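Local coordinates for protein putative acyl-CoA dehydrogenase (Burkholderia xenovorans, PDB 5JSC) that is a putative acyl-CoA dehydrogenase, a tetrameric flavoprotein that holds flavin-adenine dinucleotide in its pockets, at residues Ala90-Arg95 with Leu316-Ala321; Ala322-Arg325 with Asn330-Arg333. All coordinates share one frame; numbering follows the deposited sequence.

Overall arrangement
Both interactions use helix 298-325. Interaction 1 (90-95 with 316-321) packs its body against helix 88-101 of the N-terminal family region, and interaction 2 (322-325 with 330-333) closes its C-terminal end onto the turn that starts helix 332-356. Their centres lie about 10 Å apart and they touch directly: A321 O is 3.6 Å from V331 CG1, and C92 SG is 4.1 Å from A322 CB. Each also reaches a second subunit, L316 meeting L316 of that copy and L324 packing on its H18. Neither contact includes a residue of the flavin-adenine dinucleotide pocket that holds Q355 and L356; that pocket is met at the far end of helix 332-356.

Interaction 1. Residues Ala90-Arg95 with Leu316-Ala321; sequences AVCLLR and LLVYRA
The phenol of Y319 reaches across to helix 88-101 and settles against C92 and L93. Its CE1 lies 3.5 Å from C92 CB, while L93 sets CD2 3.9 Å from Y319 CZ, the methylene and the methyl each approaching the ring at a slant. Y319 CG stands anti to its own carbonyl carbon (chi1 -69°), which swings the ring from the flank of its helix toward the neighbour. Beside it, V318 CG1 serves twice: it sits 3.6 Å above the centre of the Y319 ring and touches C92 SG at 4.1 Å. The hydroxyl ends close to the backbone, 3.3 Å from C92 C, yet makes a poor angle with L93 N; its hydrogen bond goes to E96, one turn further along helix 88-101. The two segments run roughly antiparallel (148°), their axes 10.4 Å apart. Helix 250-286 touches both, A267 on C92 and A266 on V318; H30 and L33 of helix 28-44 cover L93, and F26 meets the Y319 ring. The contact thus joins the N- and C-terminal helical parts of the acyl-CoA dehydrogenase fold through an apolar core, within which the single phenol oxygen is satisfied by a carboxylate.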
ATOM      1  N   ALA C  90     -30.828   7.538  -7.553  1.00 11.24           N
ATOM      2  CA  ALA C  90     -31.066   8.975  -7.609  1.00 12.34           C
ATOM      3  C   ALA C  90     -30.405   9.696  -6.440  1.00  9.97           C
ATOM      4  O   ALA C  90     -29.717  10.707  -6.638  1.00 11.46           O
ATOM      5  CB  ALA C  90     -32.567   9.257  -7.644  1.00 13.47           C
ATOM      6  N   VAL C  91     -30.599   9.198  -5.210  1.00  9.37           N
ATOM      7  CA  VAL C  91     -29.977   9.850  -4.054  1.00 10.30           C
ATOM      8  C   VAL C  91     -28.460   9.889  -4.214  1.00  9.37           C
ATOM      9  O   VAL C  91     -27.810  10.903  -3.916  1.00  9.48           O
ATOM     10  CB  VAL C  91     -30.383   9.148  -2.746  1.00 11.34           C
ATOM     11  CG1 VAL C  91     -29.573   9.719  -1.575  1.00 11.93           C
ATOM     12  CG2 VAL C  91     -31.877   9.329  -2.487  1.00 12.61           C
ATOM     13  N   CYS C  92     -27.879   8.800  -4.721  1.00 10.04           N
ATOM     14  CA  CYS C  92     -26.435   8.757  -4.924  1.00  9.33           C
ATOM     15  C   CYS C  92     -25.982   9.760  -5.983  1.00  9.48           C
ATOM     16  O   CYS C  92     -24.982  10.462  -5.789  1.00 10.49           O
ATOM     17  CB  CYS C  92     -26.008   7.337  -5.293  1.00  9.97           C
ATOM     18  SG  CYS C  92     -26.024   6.222  -3.870  1.00 12.65           S
ATOM     19  N   LEU C  93     -26.694   9.843  -7.111  1.00  9.24           N
ATOM     20  CA  LEU C  93     -26.316  10.824  -8.125  1.00  9.87           C
ATOM     21  C   LEU C  93     -26.428  12.246  -7.587  1.00 10.62           C
ATOM     22  O   LEU C  93     -25.619  13.119  -7.941  1.00 10.52           O
ATOM     23  CB  LEU C  93     -27.186  10.652  -9.377  1.00 10.73           C
ATOM     24  CG  LEU C  93     -26.857   9.437 -10.249  1.00 10.79           C
ATOM     25  CD1 LEU C  93     -27.973   9.201 -11.279  1.00 12.94           C
ATOM     26  CD2 LEU C  93     -25.526   9.630 -10.944  1.00 11.92           C
ATOM     27  N   LEU C  94     -27.435  12.511  -6.748  1.00  9.81           N
ATOM     28  CA  LEU C  94     -27.572  13.843  -6.160  1.00 11.20           C
ATOM     29  C   LEU C  94     -26.396  14.164  -5.245  1.00 10.78           C
ATOM     30  O   LEU C  94     -25.773  15.224  -5.370  1.00 10.97           O
ATOM     31  CB  LEU C  94     -28.896  13.957  -5.404  1.00 10.83           C
ATOM     32  CG  LEU C  94     -30.149  13.901  -6.289  1.00 10.26           C
ATOM     33  CD1 LEU C  94     -31.389  13.845  -5.419  1.00 13.17           C
ATOM     34  CD2 LEU C  94     -30.206  15.108  -7.234  1.00 13.45           C
ATOM     35  N   ARG C  95     -26.073  13.258  -4.313  1.00 10.55           N
ATOM     36  CA  ARG C  95     -24.940  13.521  -3.425  1.00 10.31           C
ATOM     37  C   ARG C  95     -23.629  13.584  -4.197  1.00 10.81           C
ATOM     38  O   ARG C  95     -22.778  14.445  -3.923  1.00 10.85           O
ATOM     39  CB  ARG C  95     -24.855  12.456  -2.332  1.00 11.83           C
ATOM     40  CG  ARG C  95     -25.879  12.617  -1.229  1.00 13.57           C
ATOM     41  CD  ARG C  95     -25.410  11.894   0.041  1.00 13.83           C
ATOM     42  NE  ARG C  95     -24.319  12.607   0.717  1.00 14.15           N
ATOM     43  CZ  ARG C  95     -23.832  12.270   1.910  1.00 13.45           C
ATOM     44  NH1 ARG C  95     -24.330  11.223   2.564  1.00 14.29           N
ATOM     45  NH2 ARG C  95     -22.856  12.990   2.457  1.00 15.60           N
ATOM     46  N   LEU C 316     -18.260   2.143  -9.691  1.00  9.36           N
ATOM     47  CA  LEU C 316     -18.893   0.854  -9.953  1.00  8.98           C
ATOM     48  C   LEU C 316     -19.446   0.242  -8.671  1.00  9.21           C
ATOM     49  O   LEU C 316     -20.568  -0.282  -8.662  1.00  9.43           O
ATOM     50  CB  LEU C 316     -17.899  -0.088 -10.631  1.00  9.67           C
ATOM     51  CG  LEU C 316     -17.644   0.262 -12.113  1.00  9.82           C
ATOM     52  CD1 LEU C 316     -16.322  -0.339 -12.624  1.00 11.29           C
ATOM     53  CD2 LEU C 316     -18.826  -0.201 -12.984  1.00 11.74           C
ATOM     54  N   LEU C 317     -18.683   0.315  -7.568  1.00  9.11           N
ATOM     55  CA  LEU C 317     -19.187  -0.211  -6.297  1.00  9.30           C
ATOM     56  C   LEU C 317     -20.383   0.584  -5.782  1.00  9.74           C
ATOM     57  O   LEU C 317     -21.337  -0.006  -5.250  1.00 10.33           O
ATOM     58  CB  LEU C 317     -18.073  -0.225  -5.256  1.00  9.10           C
ATOM     59  CG  LEU C 317     -16.975  -1.257  -5.487  1.00  9.73           C
ATOM     60  CD1 LEU C 317     -15.792  -0.915  -4.586  1.00 12.83           C
ATOM     61  CD2 LEU C 317     -17.473  -2.652  -5.178  1.00 10.36           C
ATOM     62  N   VAL C 318     -20.347   1.918  -5.907  1.00  9.51           N
ATOM     63  CA  VAL C 318     -21.472   2.747  -5.475  1.00  9.89           C
ATOM     64  C   VAL C 318     -22.738   2.344  -6.210  1.00 10.06           C
ATOM     65  O   VAL C 318     -23.779   2.074  -5.595  1.00 10.14           O
ATOM     66  CB  VAL C 318     -21.168   4.240  -5.704  1.00  9.13           C
ATOM     67  CG1 VAL C 318     -22.441   5.079  -5.540  1.00 10.75           C
ATOM     68  CG2 VAL C 318     -20.086   4.717  -4.754  1.00  9.91           C
ATOM     69  N   TYR C 319     -22.673   2.301  -7.539  1.00  9.62           N
ATOM     70  CA  TYR C 319     -23.901   2.111  -8.296  1.00 10.13           C
ATOM     71  C   TYR C 319     -24.281   0.645  -8.435  1.00 10.58           C
ATOM     72  O   TYR C 319     -25.462   0.358  -8.642  1.00 10.89           O
ATOM     73  CB  TYR C 319     -23.789   2.861  -9.633  1.00 10.00           C
ATOM     74  CG  TYR C 319     -23.800   4.340  -9.301  1.00  9.06           C
ATOM     75  CD1 TYR C 319     -24.976   4.959  -8.876  1.00 10.85           C
ATOM     76  CD2 TYR C 319     -22.630   5.102  -9.312  1.00 10.92           C
ATOM     77  CE1 TYR C 319     -24.996   6.299  -8.507  1.00 11.28           C
ATOM     78  CE2 TYR C 319     -22.644   6.441  -8.939  1.00 11.61           C
ATOM     79  CZ  TYR C 319     -23.833   7.038  -8.535  1.00 10.94           C
ATOM     80  OH  TYR C 319     -23.873   8.357  -8.151  1.00 12.03           O
ATOM     81  N   ARG C 320     -23.351  -0.293  -8.225  1.00 10.07           N
ATOM     82  CA  ARG C 320     -23.767  -1.678  -8.014  1.00 10.00           C
ATOM     83  C   ARG C 320     -24.638  -1.780  -6.773  1.00 10.42           C
ATOM     84  O   ARG C 320     -25.716  -2.380  -6.805  1.00 11.33           O
ATOM     85  CB  ARG C 320     -22.546  -2.603  -7.896  1.00 10.05           C
ATOM     86  CG  ARG C 320     -22.879  -4.097  -7.732  1.00 11.14           C
ATOM     87  CD  ARG C 320     -23.170  -4.510  -6.277  1.00 13.04           C
ATOM     88  NE  ARG C 320     -22.002  -4.340  -5.411  1.00 12.38           N
ATOM     89  CZ  ARG C 320     -21.108  -5.296  -5.172  1.00 13.57           C
ATOM     90  NH1 ARG C 320     -21.246  -6.498  -5.714  1.00 15.34           N
ATOM     91  NH2 ARG C 320     -20.068  -5.050  -4.385  1.00 12.45           N
ATOM     92  N   ALA C 321     -24.183  -1.193  -5.662  1.00 10.33           N
ATOM     93  CA  ALA C 321     -24.966  -1.245  -4.431  1.00 10.03           C
ATOM     94  C   ALA C 321     -26.297  -0.520  -4.584  1.00 10.21           C
ATOM     95  O   ALA C 321     -27.336  -1.015  -4.125  1.00 10.86           O
ATOM     96  CB  ALA C 321     -24.170  -0.653  -3.265  1.00 11.03           C
TER

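Interaction 2. Residues Ala322-Arg325 with Asn330-Arg333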
ATOM      1  N   ALA C 322     -26.291   0.654  -5.218  1.00 10.54           N
ATOM      2  CA  ALA C 322     -27.538   1.403  -5.363  1.00  9.48           C
ATOM      3  C   ALA C 322     -28.509   0.674  -6.283  1.00  9.96           C
ATOM      4  O   ALA C 322     -29.703   0.557  -5.971  1.00 10.76           O
ATOM      5  CB  ALA C 322     -27.253   2.815  -5.879  1.00 11.11           C
ATOM      6  N   TRP C 323     -28.009   0.147  -7.404  1.00 10.59           N
ATOM      7  CA  TRP C 323     -28.855  -0.642  -8.294  1.00 11.78           C
ATOM      8  C   TRP C 323     -29.442  -1.848  -7.563  1.00 11.46           C
ATOM      9  O   TRP C 323     -30.637  -2.154  -7.697  1.00 10.97           O
ATOM     10  CB  TRP C 323     -28.048  -1.080  -9.523  1.00 10.48           C
ATOM     11  CG  TRP C 323     -28.735  -2.136 -10.330  1.00 11.37           C
ATOM     12  CD1 TRP C 323     -29.646  -1.946 -11.340  1.00 13.78           C
ATOM     13  CD2 TRP C 323     -28.593  -3.549 -10.179  1.00 12.30           C
ATOM     14  NE1 TRP C 323     -30.073  -3.159 -11.824  1.00 15.92           N
ATOM     15  CE2 TRP C 323     -29.445  -4.160 -11.129  1.00 14.92           C
ATOM     16  CE3 TRP C 323     -27.826  -4.366  -9.333  1.00 14.28           C
ATOM     17  CZ2 TRP C 323     -29.549  -5.546 -11.258  1.00 17.33           C
ATOM     18  CZ3 TRP C 323     -27.935  -5.749  -9.467  1.00 17.32           C
ATOM     19  CH2 TRP C 323     -28.787  -6.319 -10.426  1.00 17.31           C
ATOM     20  N   LEU C 324     -28.618  -2.540  -6.774  1.00 10.10           N
ATOM     21  CA  LEU C 324     -29.081  -3.738  -6.084  1.00  9.68           C
ATOM     22  C   LEU C 324     -30.162  -3.407  -5.060  1.00 10.46           C
ATOM     23  O   LEU C 324     -31.188  -4.104  -4.981  1.00 11.83           O
ATOM     24  CB  LEU C 324     -27.893  -4.442  -5.426  1.00 11.14           C
ATOM     25  CG  LEU C 324     -28.208  -5.742  -4.688  1.00 11.89           C
ATOM     26  CD1 LEU C 324     -28.956  -6.729  -5.591  1.00 13.51           C
ATOM     27  CD2 LEU C 324     -26.909  -6.356  -4.148  1.00 14.75           C
ATOM     28  N   ARG C 325     -29.963  -2.349  -4.273  1.00 11.31           N
ATOM     29  CA  ARG C 325     -31.001  -1.956  -3.325  1.00 12.07           C
ATOM     30  C   ARG C 325     -32.284  -1.588  -4.057  1.00 11.25           C
ATOM     31  O   ARG C 325     -33.391  -1.879  -3.572  1.00 12.89           O
ATOM     32  CB  ARG C 325     -30.529  -0.785  -2.462  1.00 12.28           C
ATOM     33  CG  ARG C 325     -31.447  -0.555  -1.281  1.00 15.51           C
ATOM     34  CD  ARG C 325     -31.219   0.750  -0.516  1.00 17.41           C
ATOM     35  NE  ARG C 325     -32.369   0.930   0.353  1.00 24.27           N
ATOM     36  CZ  ARG C 325     -33.432   1.682   0.083  1.00 23.50           C
ATOM     37  NH1 ARG C 325     -33.482   2.425  -1.008  1.00 21.75           N
ATOM     38  NH2 ARG C 325     -34.431   1.729   0.943  1.00 25.94           N
ATOM     39  N   ASN C 330     -31.571  -6.494   0.109  1.00 14.53           N
ATOM     40  CA  ASN C 330     -30.717  -6.014   1.185  1.00 14.97           C
ATOM     41  C   ASN C 330     -29.321  -5.737   0.651  1.00 15.09           C
ATOM     42  O   ASN C 330     -28.801  -6.494  -0.170  1.00 16.65           O
ATOM     43  CB  ASN C 330     -30.650  -7.072   2.286  1.00 18.25           C
ATOM     44  CG  ASN C 330     -29.619  -6.757   3.340  1.00 20.79           C
ATOM     45  OD1 ASN C 330     -28.430  -7.089   3.199  1.00 21.51           O
ATOM     46  ND2 ASN C 330     -30.065  -6.125   4.419  1.00 21.77           N
ATOM     47  N   VAL C 331     -28.701  -4.651   1.122  1.00 13.65           N
ATOM     48  CA  VAL C 331     -27.355  -4.332   0.655  1.00 14.56           C
ATOM     49  C   VAL C 331     -26.397  -4.076   1.815  1.00 14.96           C
ATOM     50  O   VAL C 331     -25.453  -3.294   1.673  1.00 16.45           O
ATOM     51  CB  VAL C 331     -27.359  -3.127  -0.308  1.00 14.60           C
ATOM     52  CG1 VAL C 331     -28.022  -3.492  -1.624  1.00 16.08           C
ATOM     53  CG2 VAL C 331     -28.027  -1.903   0.330  1.00 16.28           C
ATOM     54  N   THR C 332     -26.598  -4.742   2.960  1.00 17.48           N
ATOM     55  CA  THR C 332     -25.691  -4.512   4.088  1.00 17.50           C
ATOM     56  C   THR C 332     -24.231  -4.701   3.674  1.00 18.31           C
ATOM     57  O   THR C 332     -23.371  -3.857   3.978  1.00 19.06           O
ATOM     58  CB  THR C 332     -26.050  -5.431   5.261  1.00 19.57           C
ATOM     59  OG1 THR C 332     -27.425  -5.233   5.623  1.00 20.52           O
ATOM     60  CG2 THR C 332     -25.175  -5.110   6.477  1.00 22.00           C
ATOM     61  N   ARG C 333     -23.935  -5.779   2.938  1.00 17.80           N
ATOM     62  CA  ARG C 333     -22.554  -6.025   2.511  1.00 18.15           C
ATOM     63  C   ARG C 333     -22.114  -5.036   1.438  1.00 15.77           C
ATOM     64  O   ARG C 333     -21.030  -4.441   1.527  1.00 14.97           O
ATOM     65  CB  ARG C 333     -22.392  -7.458   1.988  1.00 20.62           C
ATOM     66  CG  ARG C 333     -20.933  -7.787   1.597  1.00 22.97           C
ATOM     67  CD  ARG C 333     -20.770  -9.005   0.671  1.00 26.01           C
ATOM     68  NE  ARG C 333     -20.961 -10.280   1.360  1.00 28.74           N
ATOM     69  CZ  ARG C 333     -20.689 -11.469   0.826  1.00 30.05           C
ATOM     70  NH1 ARG C 333     -20.204 -11.560  -0.407  1.00 32.59           N
ATOM     71  NH2 ARG C 333     -20.910 -12.571   1.524  1.00 29.02           N
TER
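N330, whose main-chain O lies 4.4 Å from L324 CD2, carries a flat group of the turn, its carboxamide; another, the W323 ring, meets F25. At the amide's edge, ND2 gives a hydrogen bond to T332 OG1, which lies near the amide plane. T332 N donates to N330 OD1 at 3.0 Å, a fairly straight bond (163°) that comes from well above the carbonyl plane (57° out of it) and makes an Asx turn. Two bonds between N330 and T332 hold the amide's rotation just where helix 332-356 begins, with V331 as N-cap. The whole is a helical hairpin of the C-terminal domain: helix 298-325 ends, six residues make the turn, and helix 332-356 runs back, touching R320. V331 fills the inside of the bend. Its CG1, anti to its carbonyl carbon (chi1 -69°) and so turned toward R325 N, packs against L324 CG at 3.8 Å, the side chains pointing contrary ways as they pass. V331 CG2 rests on CB and CG of R325, the two chains nearly perpendicular. R325 runs extended beyond CG, carrying its guanidinium away from V331 to T88 and a bound sulfate ion. D259 of helix 250-286 also bonds the T332 hydroxyl. The closest approach of the two segments is V331 CG1 to R325 N, 3.5 Å.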